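Side-chain contact in ABC transporter, substrate binding protein (Aeropyrum pernix, PDB 3EAF), which binds a magnesium ion and probably captures a small solute outside the cell for delivery to an ABC importer in the membrane: residues I159-K164 with A378-E383. Sequence-based numbering, arbitrary orientation.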
loop_
_atom_site.group_PDB
_atom_site.type_symbol
_atom_site.label_atom_id
_atom_site.label_comp_id
_atom_site.label_asym_id
_atom_site.label_seq_id
_atom_site.Cartn_x
_atom_site.Cartn_y
_atom_site.Cartn_z
ATOM N N ILE A 159 11.505 -5.311 7.401
ATOM C CA ILE A 159 12.059 -6.237 8.406
ATOM C C ILE A 159 13.274 -5.664 9.150
ATOM O O ILE A 159 13.311 -5.664 10.384
ATOM C CB ILE A 159 12.345 -7.652 7.813
ATOM C CG1 ILE A 159 11.043 -8.329 7.361
ATOM C CG2 ILE A 159 13.104 -8.539 8.813
ATOM C CD1 ILE A 159 9.997 -8.578 8.479
ATOM N N GLY A 160 14.243 -5.137 8.407
ATOM C CA GLY A 160 15.409 -4.497 9.035
ATOM C C GLY A 160 15.059 -3.378 10.006
ATOM O O GLY A 160 15.628 -3.291 11.105
ATOM N N ALA A 161 14.131 -2.512 9.599
ATOM C CA ALA A 161 13.697 -1.389 10.429
ATOM C C ALA A 161 12.922 -1.855 11.661
ATOM O O ALA A 161 13.048 -1.263 12.736
ATOM C CB ALA A 161 12.866 -0.391 9.610
ATOM N N ILE A 162 12.123 -2.910 11.500
ATOM C CA ILE A 162 11.439 -3.530 12.630
ATOM C C ILE A 162 12.442 -4.035 13.673
ATOM O O ILE A 162 12.273 -3.777 14.865
ATOM C CB ILE A 162 10.506 -4.682 12.198
ATOM C CG1 ILE A 162 9.273 -4.138 11.461
ATOM C CG2 ILE A 162 10.050 -5.487 13.416
ATOM C CD1 ILE A 162 8.488 -5.218 10.723
ATOM N N LYS A 163 13.478 -4.745 13.224
ATOM C CA LYS A 163 14.510 -5.269 14.132
ATOM C C LYS A 163 15.264 -4.158 14.866
ATOM O O LYS A 163 15.556 -4.283 16.059
ATOM C CB LYS A 163 15.486 -6.195 13.394
ATOM C CG LYS A 163 14.893 -7.551 13.012
ATOM C CD LYS A 163 15.829 -8.331 12.098
ATOM C CE LYS A 163 15.169 -9.597 11.600
ATOM N NZ LYS A 163 16.127 -10.553 10.978
ATOM N N LYS A 164 15.559 -3.069 14.162
ATOM C CA LYS A 164 16.284 -1.944 14.755
ATOM C C LYS A 164 15.425 -1.181 15.765
ATOM O O LYS A 164 15.903 -0.832 16.847
ATOM C CB LYS A 164 16.826 -1.004 13.668
ATOM C CG LYS A 164 17.750 0.107 14.181
ATOM C CD LYS A 164 18.542 0.732 13.033
ATOM C CE LYS A 164 19.370 1.936 13.494
ATOM N NZ LYS A 164 20.249 1.605 14.645
ATOM N N ALA A 378 11.932 5.024 8.410
ATOM C CA ALA A 378 12.214 5.208 6.992
ATOM C C ALA A 378 13.705 5.145 6.703
ATOM O O ALA A 378 14.147 4.339 5.885
ATOM C CB ALA A 378 11.638 6.529 6.507
ATOM N N ARG A 379 14.478 5.991 7.384
ATOM C CA ARG A 379 15.913 6.051 7.131
ATOM C C ARG A 379 16.663 4.773 7.518
ATOM O O ARG A 379 17.682 4.462 6.907
ATOM C CB ARG A 379 16.535 7.306 7.743
ATOM C CG ARG A 379 16.125 8.565 6.980
ATOM C CD ARG A 379 16.908 9.797 7.407
ATOM N NE ARG A 379 16.416 10.998 6.732
ATOM C CZ ARG A 379 15.354 11.697 7.118
ATOM N NH1 ARG A 379 14.653 11.327 8.183
ATOM N NH2 ARG A 379 14.989 12.770 6.428
ATOM N N TYR A 380 16.136 4.020 8.486
ATOM C CA TYR A 380 16.703 2.707 8.833
ATOM C C TYR A 380 16.737 1.815 7.601
ATOM O O TYR A 380 17.748 1.171 7.317
ATOM C CB TYR A 380 15.899 2.000 9.933
ATOM C CG TYR A 380 15.873 2.679 11.292
ATOM C CD1 TYR A 380 16.776 3.693 11.624
ATOM C CD2 TYR A 380 14.956 2.276 12.261
ATOM C CE1 TYR A 380 16.742 4.312 12.881
ATOM C CE2 TYR A 380 14.923 2.876 13.511
ATOM C CZ TYR A 380 15.820 3.891 13.815
ATOM O OH TYR A 380 15.780 4.479 15.064
ATOM N N THR A 381 15.626 1.795 6.867
ATOM C CA THR A 381 15.495 0.957 5.684
ATOM C C THR A 381 16.339 1.494 4.524
ATOM O O THR A 381 16.984 0.720 3.816
ATOM C CB THR A 381 14.013 0.800 5.273
ATOM O OG1 THR A 381 13.273 0.277 6.382
ATOM C CG2 THR A 381 13.868 -0.151 4.083
ATOM N N ILE A 382 16.336 2.817 4.348
ATOM C CA ILE A 382 17.106 3.473 3.283
ATOM C C ILE A 382 18.606 3.182 3.427
ATOM O O ILE A 382 19.285 2.883 2.438
ATOM C CB ILE A 382 16.840 5.001 3.245
ATOM C CG1 ILE A 382 15.379 5.276 2.854
ATOM C CG2 ILE A 382 17.789 5.694 2.276
ATOM C CD1 ILE A 382 14.833 6.603 3.350
ATOM N N GLU A 383 19.099 3.242 4.664
ATOM C CA GLU A 383 20.514 3.014 4.962
ATOM C C GLU A 383 20.950 1.534 4.908
ATOM O O GLU A 383 22.146 1.236 4.997
ATOM C CB GLU A 383 20.889 3.673 6.301
ATOM C CG GLU A 383 20.916 5.213 6.233
ATOM C CD GLU A 383 20.878 5.904 7.595
ATOM O OE1 GLU A 383 21.043 5.227 8.642
ATOM O OE2 GLU A 383 20.680 7.146 7.617
HETATM O O HOH W 1 13.791 -2.443 6.717
#
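K164 lays its aliphatic chain across one face of the Y380 ring, the two side chains crossing at about a right angle. K164 CD sits over the middle of the ring, 3.7 Å from the centroid of Y380 and 13° off its normal, a CH-pi contact, while K164 CE continues toward the CD1-CE1 side, 3.6 Å from Y380 CE1. With CG anti to the backbone N (chi1 -173°), the lysine chain runs extended over the ring and bends only at chi4. That leaves K164 NZ 5.2 Å from the centroid of the Y380 ring, at most a weak cation-pi attraction. Next to this pair the helices come close at A161, where A161 CB meets Y380 CB at 3.9 Å and T381 OG1 at 3.3 Å; at the ring's edge, near its plane, lies A161 O. A water accepts from A161 N at 2.9 Å and is hydrogen-bonded to T381 OG1 at 2.8 Å. The T381 hydroxyl also bonds S125 of helix 124-139, which A161 touches as well. Replacing Y380 by alanine would keep the CB contact with A161, but is likely to leave the K164 methylenes without the ring face they lie on. The axes of the two short helical segments come within 8.3 Å, their N-to-C directions 123° apart, packing the C-terminal helix 377-382 against helix 159-165, whose I159 and I162 rest on strands 142-148 and 202-205 of this periplasmic-binding-protein fold. Lacking a direct hydrogen bond, the contact relies on methylene-over-ring packing, while the water gives A161 N, in the first turn of its helix, an acceptor.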